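Local coordinates for thiosulfate sulfurtransferase YnjE (Escherichia coli, PDB 2WLR), which catalyses the transfer of sulfur from thiosulfate to cyanide, giving thiocyanate and sulfite, as a periplasmic monomer built of rhodanese domains, at residues A[123-128]-A[231-235]; A[220-224]-A[375-379]. One frame throughout, in Å; residues are numbered along the deposited sequence.

Contact 1 of 2, residues A[123-128]-A[231-235]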
ATOM      1  N   GLU A 123       7.379  -8.661   2.305  1.00  9.70           N
ATOM      2  CA  GLU A 123       6.900  -9.296   3.516  1.00  9.61           C
ATOM      3  C   GLU A 123       6.179  -8.341   4.451  1.00  8.59           C
ATOM      4  O   GLU A 123       5.513  -8.774   5.380  1.00  8.43           O
ATOM      5  CB  GLU A 123       8.066  -9.994   4.233  1.00 10.66           C
ATOM      6  CG  GLU A 123       9.049  -9.118   4.971  1.00 13.10           C
ATOM      7  CD  GLU A 123      10.005  -8.345   4.073  1.00 15.13           C
ATOM      8  OE1 GLU A 123      10.168  -8.684   2.881  1.00 17.44           O
ATOM      9  OE2 GLU A 123      10.646  -7.406   4.599  1.00 21.90           O
ATOM     10  N   GLN A 124       6.298  -7.052   4.188  1.00  8.60           N
ATOM     11  CA  GLN A 124       5.543  -6.046   4.953  1.00  8.86           C
ATOM     12  C   GLN A 124       4.104  -5.948   4.579  1.00  8.73           C
ATOM     13  O   GLN A 124       3.329  -5.329   5.310  1.00  9.79           O
ATOM     14  CB  GLN A 124       6.181  -4.683   4.792  1.00  8.05           C
ATOM     15  CG  GLN A 124       7.578  -4.592   5.455  1.00  8.41           C
ATOM     16  CD  GLN A 124       8.405  -3.412   4.996  1.00  8.99           C
ATOM     17  OE1 GLN A 124       7.995  -2.583   4.177  1.00  9.54           O
ATOM     18  NE2 GLN A 124       9.604  -3.305   5.567  1.00 10.06           N
ATOM     19  N   LEU A 125       3.729  -6.478   3.423  1.00  8.33           N
ATOM     20  CA  LEU A 125       2.352  -6.427   2.898  1.00  9.48           C
ATOM     21  C   LEU A 125       1.866  -7.838   2.819  1.00  8.94           C
ATOM     22  O   LEU A 125       1.994  -8.517   1.798  1.00  9.48           O
ATOM     23  CB  LEU A 125       2.297  -5.750   1.513  1.00 10.30           C
ATOM     24  CG  LEU A 125       2.608  -4.265   1.539  1.00 15.07           C
ATOM     25  CD1 LEU A 125       2.753  -3.736   0.132  1.00 17.34           C
ATOM     26  CD2 LEU A 125       1.564  -3.439   2.259  1.00 18.69           C
ATOM     27  N   VAL A 126       1.288  -8.305   3.915  1.00  8.93           N
ATOM     28  CA  VAL A 126       0.851  -9.701   3.984  1.00  8.90           C
ATOM     29  C   VAL A 126      -0.529  -9.932   3.332  1.00  8.93           C
ATOM     30  O   VAL A 126      -1.219  -8.989   2.933  1.00  8.62           O
ATOM     31  CB  VAL A 126       0.884 -10.219   5.436  1.00  8.74           C
ATOM     32  CG1 VAL A 126       2.249  -9.871   6.088  1.00 10.45           C
ATOM     33  CG2 VAL A 126      -0.311  -9.652   6.254  1.00 10.77           C
ATOM     34  N   TYR A 127      -0.940 -11.185   3.235  1.00  8.12           N
ATOM     35  CA  TYR A 127      -2.178 -11.565   2.588  1.00  8.71           C
ATOM     36  C   TYR A 127      -2.910 -12.601   3.463  1.00  9.43           C
ATOM     37  O   TYR A 127      -2.299 -13.175   4.388  1.00  9.86           O
ATOM     38  CB  TYR A 127      -1.883 -12.066   1.173  1.00  9.11           C
ATOM     39  CG  TYR A 127      -1.091 -13.345   1.078  1.00  9.39           C
ATOM     40  CD1 TYR A 127       0.287 -13.363   1.220  1.00  9.36           C
ATOM     41  CD2 TYR A 127      -1.736 -14.549   0.823  1.00 10.58           C
ATOM     42  CE1 TYR A 127       0.989 -14.532   1.099  1.00  9.55           C
ATOM     43  CE2 TYR A 127      -1.018 -15.744   0.720  1.00 10.23           C
ATOM     44  CZ  TYR A 127       0.332 -15.721   0.861  1.00 10.63           C
ATOM     45  OH  TYR A 127       0.992 -16.928   0.736  1.00 13.47           O
ATOM     46  N   PRO A 128      -4.206 -12.845   3.200  1.00 10.09           N
ATOM     47  CA  PRO A 128      -5.000 -13.604   4.186  1.00 10.09           C
ATOM     48  C   PRO A 128      -4.512 -15.007   4.513  1.00 11.24           C
ATOM     49  O   PRO A 128      -4.379 -15.356   5.696  1.00 10.97           O
ATOM     50  CB  PRO A 128      -6.409 -13.604   3.575  1.00 10.64           C
ATOM     51  CG  PRO A 128      -6.458 -12.320   2.833  1.00 10.59           C
ATOM     52  CD  PRO A 128      -5.073 -12.204   2.215  1.00 11.48           C
ATOM     53  N   VAL A 231       6.557  -3.895  11.574  1.00  8.91           N
ATOM     54  CA  VAL A 231       5.171  -3.509  11.415  1.00  8.91           C
ATOM     55  C   VAL A 231       4.779  -3.832   9.965  1.00  8.23           C
ATOM     56  O   VAL A 231       5.475  -3.444   9.009  1.00  8.68           O
ATOM     57  CB  VAL A 231       4.912  -2.023  11.704  1.00  7.93           C
ATOM     58  CG1 VAL A 231       3.451  -1.698  11.534  1.00  9.77           C
ATOM     59  CG2 VAL A 231       5.366  -1.637  13.121  1.00 10.78           C
ATOM     60  N   ARG A 232       3.652  -4.496   9.830  1.00  7.93           N
ATOM     61  CA  ARG A 232       3.139  -4.990   8.563  1.00  8.48           C
ATOM     62  C   ARG A 232       1.674  -4.649   8.426  1.00  8.66           C
ATOM     63  O   ARG A 232       0.982  -4.358   9.418  1.00  9.18           O
ATOM     64  CB  ARG A 232       3.321  -6.493   8.473  1.00  8.43           C
ATOM     65  CG  ARG A 232       4.719  -6.907   8.788  1.00  8.78           C
ATOM     66  CD  ARG A 232       4.968  -8.335   8.462  1.00 10.74           C
ATOM     67  NE  ARG A 232       6.194  -8.824   9.047  1.00 10.68           N
ATOM     68  CZ  ARG A 232       6.731 -10.001   8.749  1.00 13.13           C
ATOM     69  NH1 ARG A 232       6.209 -10.761   7.799  1.00 12.79           N
ATOM     70  NH2 ARG A 232       7.804 -10.401   9.414  1.00 13.84           N
ATOM     71  N   LEU A 233       1.199  -4.670   7.182  1.00  8.55           N
ATOM     72  CA  LEU A 233      -0.215  -4.424   6.867  1.00  8.53           C
ATOM     73  C   LEU A 233      -0.758  -5.619   6.158  1.00  8.80           C
ATOM     74  O   LEU A 233      -0.080  -6.236   5.352  1.00  9.82           O
ATOM     75  CB  LEU A 233      -0.384  -3.274   5.882  1.00 10.30           C
ATOM     76  CG  LEU A 233      -0.013  -1.878   6.341  1.00 12.61           C
ATOM     77  CD1 LEU A 233      -0.244  -0.878   5.177  1.00 14.39           C
ATOM     78  CD2 LEU A 233      -0.796  -1.479   7.592  1.00 16.01           C
ATOM     79  N   LEU A 234      -2.025  -5.901   6.392  1.00  8.38           N
ATOM     80  CA  LEU A 234      -2.760  -6.786   5.492  1.00  8.41           C
ATOM     81  C   LEU A 234      -3.152  -6.038   4.225  1.00  9.33           C
ATOM     82  O   LEU A 234      -3.948  -5.126   4.255  1.00  9.13           O
ATOM     83  CB  LEU A 234      -4.012  -7.356   6.164  1.00  9.28           C
ATOM     84  CG  LEU A 234      -4.944  -8.230   5.330  1.00  8.94           C
ATOM     85  CD1 LEU A 234      -4.208  -9.460   4.751  1.00 10.97           C
ATOM     86  CD2 LEU A 234      -6.145  -8.690   6.144  1.00 10.84           C
ATOM     87  N   ASP A 235      -2.601  -6.476   3.106  1.00  9.34           N
ATOM     88  CA  ASP A 235      -2.774  -5.802   1.810  1.00  9.37           C
ATOM     89  C   ASP A 235      -4.250  -5.894   1.446  1.00  9.16           C
ATOM     90  O   ASP A 235      -4.804  -6.992   1.425  1.00 10.24           O
ATOM     91  CB  ASP A 235      -1.901  -6.536   0.793  1.00  9.99           C
ATOM     92  CG  ASP A 235      -1.722  -5.793  -0.521  1.00  9.31           C
ATOM     93  OD1 ASP A 235      -2.088  -4.613  -0.629  1.00 11.51           O
ATOM     94  OD2 ASP A 235      -1.216  -6.470  -1.439  1.00 10.91           O
TER
HETATM   95  O   HOH W   1       1.123  -8.605  -0.976  1.00 17.92           O
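Leu125 and Leu233 lie side by side on one face of a parallel strand pair, CD2 of Leu125 reaching CB of Leu233 at 4.1 Å. The other face carries Val126 and Leu234. Leu234 takes its branch away from its own amide nitrogen (chi1 176°), and the turn at chi2 lays CD1 against Val126 O, the Tyr127 carbonyl carbon and, at 3.8 Å, CD of Pro128. Val126 points CG1 at the CD of Arg232, whose chain crosses it at about a right angle.

Between these two apolar layers the backbones are joined in parallel register. Leu233 N donates to Gln124 O at 2.9 Å, and Leu233 O receives Val126 N in return. The ladder runs one step past the strand, where Asp235 N meets Val126 O in a nearly straight bond (168° at the hydrogen).

At the polar rim Arg232, its chain extended, gives Glu123 O a weak, bent bond from NH1 (3.2 Å); NH1 also bonds Ala142 O, and NE forms a salt bridge with Asp230. At the other end a water lies within hydrogen-bonding distance of both Leu125 O and Asp235 OD2; Leu125 O also accepts from Trp34 NE1, and OD1 of Asp235 from Met340 N. Strand 125-126 forms an edge of the five-stranded parallel sheet of the central rhodanese domain, beside strand 231-234 in the strand order 1-5-4-2-3.

Contact 2 of 2, residues A[220-224]-A[375-379]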
ATOM      1  N   ALA A 220       0.162   2.199  11.825  1.00  7.17           N
ATOM      2  CA  ALA A 220       1.425   1.570  11.539  1.00  7.13           C
ATOM      3  C   ALA A 220       2.567   2.538  11.462  1.00  8.30           C
ATOM      4  O   ALA A 220       3.647   2.266  12.000  1.00  8.01           O
ATOM      5  CB  ALA A 220       1.329   0.764  10.212  1.00  7.26           C
ATOM      6  N   GLN A 221       2.408   3.630  10.723  1.00  8.69           N
ATOM      7  CA  GLN A 221       3.497   4.559  10.534  1.00  8.60           C
ATOM      8  C   GLN A 221       3.894   5.183  11.879  1.00  7.99           C
ATOM      9  O   GLN A 221       5.082   5.393  12.159  1.00  8.12           O
ATOM     10  CB  GLN A 221       3.128   5.620   9.495  1.00  8.71           C
ATOM     11  CG  GLN A 221       4.247   6.626   9.130  1.00 10.63           C
ATOM     12  CD  GLN A 221       4.357   7.809  10.095  1.00 10.42           C
ATOM     13  OE1 GLN A 221       3.485   8.026  10.894  1.00 14.01           O
ATOM     14  NE2 GLN A 221       5.472   8.542  10.027  1.00 14.23           N
ATOM     15  N   ILE A 222       2.893   5.465  12.726  1.00  7.37           N
ATOM     16  CA  ILE A 222       3.169   6.042  14.044  1.00  8.81           C
ATOM     17  C   ILE A 222       3.918   5.029  14.928  1.00  8.50           C
ATOM     18  O   ILE A 222       4.862   5.379  15.627  1.00  7.75           O
ATOM     19  CB  ILE A 222       1.877   6.559  14.694  1.00  8.13           C
ATOM     20  CG1 ILE A 222       1.453   7.853  13.996  1.00  9.53           C
ATOM     21  CG2 ILE A 222       2.096   6.862  16.197  1.00  9.60           C
ATOM     22  CD1 ILE A 222       0.019   8.253  14.238  1.00  9.58           C
HETATM   23  N   MSE A 223       3.568   3.755  14.810  1.00  8.38           N
HETATM   24  CA  MSE A 223       4.329   2.716  15.527  1.00  9.00           C
HETATM   25  C   MSE A 223       5.758   2.606  15.061  1.00  9.31           C
HETATM   26  O   MSE A 223       6.676   2.395  15.879  1.00  8.92           O
HETATM   27  CB  MSE A 223       3.652   1.362  15.405  1.00  9.34           C
HETATM   28  CG  MSE A 223       2.375   1.289  16.195  1.00 10.77           C
HETATM   29 SE   MSE A 223       1.674  -0.520  16.195  1.00 14.52          SE
HETATM   30  CE  MSE A 223       0.137  -0.140  17.406  1.00 14.68           C
ATOM     31  N   LEU A 224       5.997   2.754  13.750  1.00  8.02           N
ATOM     32  CA  LEU A 224       7.367   2.691  13.214  1.00  8.59           C
ATOM     33  C   LEU A 224       8.179   3.879  13.757  1.00  8.39           C
ATOM     34  O   LEU A 224       9.319   3.726  14.169  1.00  9.54           O
ATOM     35  CB  LEU A 224       7.375   2.686  11.688  1.00  8.73           C
ATOM     36  CG  LEU A 224       6.965   1.358  11.076  1.00  8.19           C
ATOM     37  CD1 LEU A 224       6.650   1.588   9.593  1.00  9.80           C
ATOM     38  CD2 LEU A 224       8.025   0.276  11.210  1.00 10.37           C
ATOM     39  N   PHE A 375       3.130   6.140   2.496  1.00  6.95           N
ATOM     40  CA  PHE A 375       4.380   5.863   3.196  1.00  7.60           C
ATOM     41  C   PHE A 375       4.620   4.361   3.298  1.00  6.99           C
ATOM     42  O   PHE A 375       5.727   3.867   3.021  1.00  7.39           O
ATOM     43  CB  PHE A 375       4.364   6.443   4.597  1.00  8.07           C
ATOM     44  CG  PHE A 375       5.521   6.024   5.443  1.00  8.12           C
ATOM     45  CD1 PHE A 375       5.437   4.882   6.195  1.00  7.84           C
ATOM     46  CD2 PHE A 375       6.667   6.788   5.520  1.00  9.71           C
ATOM     47  CE1 PHE A 375       6.497   4.483   6.999  1.00 10.60           C
ATOM     48  CE2 PHE A 375       7.726   6.372   6.321  1.00 10.00           C
ATOM     49  CZ  PHE A 375       7.613   5.215   7.067  1.00  9.62           C
HETATM   50  N   MSE A 376       3.610   3.612   3.742  1.00  7.04           N
HETATM   51  CA  MSE A 376       3.787   2.160   3.868  1.00  7.10           C
HETATM   52  C   MSE A 376       4.081   1.480   2.547  1.00  8.20           C
HETATM   53  O   MSE A 376       4.905   0.581   2.497  1.00  7.86           O
HETATM   54  CB  MSE A 376       2.607   1.511   4.594  1.00  7.72           C
HETATM   55  CG  MSE A 376       2.384   1.973   6.018  1.00  6.30           C
HETATM   56 SE   MSE A 376       3.857   1.522   7.218  1.00 11.14          SE
HETATM   57  CE  MSE A 376       3.465  -0.404   7.405  1.00 13.27           C
ATOM     58  N   TYR A 377       3.409   1.888   1.479  1.00  7.77           N
ATOM     59  CA  TYR A 377       3.725   1.349   0.153  1.00  7.98           C
ATOM     60  C   TYR A 377       5.169   1.696  -0.282  1.00  7.72           C
ATOM     61  O   TYR A 377       5.907   0.827  -0.691  1.00  7.46           O
ATOM     62  CB  TYR A 377       2.720   1.825  -0.877  1.00  9.04           C
ATOM     63  CG  TYR A 377       1.288   1.373  -0.650  1.00  8.58           C
ATOM     64  CD1 TYR A 377       0.991   0.245   0.151  1.00  8.64           C
ATOM     65  CD2 TYR A 377       0.229   2.095  -1.176  1.00  9.63           C
ATOM     66  CE1 TYR A 377      -0.299  -0.166   0.361  1.00 10.22           C
ATOM     67  CE2 TYR A 377      -1.071   1.664  -0.970  1.00  9.93           C
ATOM     68  CZ  TYR A 377      -1.313   0.540  -0.196  1.00 10.44           C
ATOM     69  OH  TYR A 377      -2.620   0.139   0.007  1.00 10.71           O
ATOM     70  N   ALA A 378       5.574   2.957  -0.144  1.00  7.48           N
ATOM     71  CA  ALA A 378       6.937   3.353  -0.515  1.00  8.01           C
ATOM     72  C   ALA A 378       7.987   2.615   0.300  1.00  8.76           C
ATOM     73  O   ALA A 378       9.002   2.232  -0.209  1.00  9.25           O
ATOM     74  CB  ALA A 378       7.099   4.872  -0.317  1.00  8.69           C
ATOM     75  N   ARG A 379       7.710   2.395   1.588  1.00  8.23           N
ATOM     76  CA  ARG A 379       8.580   1.605   2.443  1.00  9.56           C
ATOM     77  C   ARG A 379       8.734   0.171   1.901  1.00  8.99           C
ATOM     78  O   ARG A 379       9.861  -0.332   1.752  1.00 10.13           O
ATOM     79  CB  ARG A 379       8.013   1.599   3.857  1.00  9.44           C
ATOM     80  CG  ARG A 379       8.793   0.749   4.844  1.00 11.48           C
ATOM     81  CD  ARG A 379       8.131   0.778   6.207  1.00 11.74           C
ATOM     82  NE  ARG A 379       8.669  -0.176   7.184  1.00 12.68           N
ATOM     83  CZ  ARG A 379       8.036  -1.242   7.665  1.00 11.51           C
ATOM     84  NH1 ARG A 379       6.846  -1.624   7.224  1.00 10.62           N
ATOM     85  NH2 ARG A 379       8.650  -1.992   8.579  1.00 14.60           N
TER
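Leu224 pushes its two methyl groups among three side chains of the facing helix. CD1 meets the selenium of Met376 (a selenomethionine) tip to tip at 3.7 Å, lies at the edge of the Phe375 ring, and sits over one face of the Arg379 guanidinium; CD2 approaches Arg379 NH2 at 3.5 Å. One turn earlier, CG of Gln221 rests over the face of the Phe375 ring in a CH-pi contact, 3.8 Å from the centroid and 20° off the normal. A bend at chi2 (-84°) then turns the Gln221 amide nearly perpendicular to that ring. Met376, folded back at chi2 and chi3, brings CE to within 3.7 Å of Ala220 CB.

Arg379 extends from CG to NE, and its NH1 is held by Val231 O, which helps hold the guanidinium face against Leu224. Replacing this arginine by an alanine is likely to leave Val231 O without this donor and to open a gap beside both Leu224 methyls.

The axes of the two short helical segments come within 11.2 Å of each other, their N-to-C directions 62° apart, a wide spacing bridged mainly by long side chains. Helix 213-226 belongs to the second rhodanese repeat and helix 369-380 to the third, making this an interdomain interface. Strand 231-234 borders it through Val231 and Leu233, while Val388 of strand 386-389 touches both Gln221 and Phe375.

How the contacts relate
Contacts 1 and 2, their centres 12 Å apart, meet directly. Arg379 of contact 2 reaches into contact 1: the Arg379 NH1 that bonds Val231 O (2.9 Å) also lies 3.3 Å from CD of Gln124. Val231 CG1 packs on Ala220 CB at 3.5 Å, and Leu233 CD1 on Met376 CB at 3.8 Å. Helix 213-226 leads into strand 231-234, so one helix-strand unit serves both contacts. Helix 369-380 also carries Arg370, a probable substrate-binding residue, its side chain about 12 Å from that of Leu233 and about 10 Å from that of Phe375; Cys365, the persulfide-forming residue, precedes this helix.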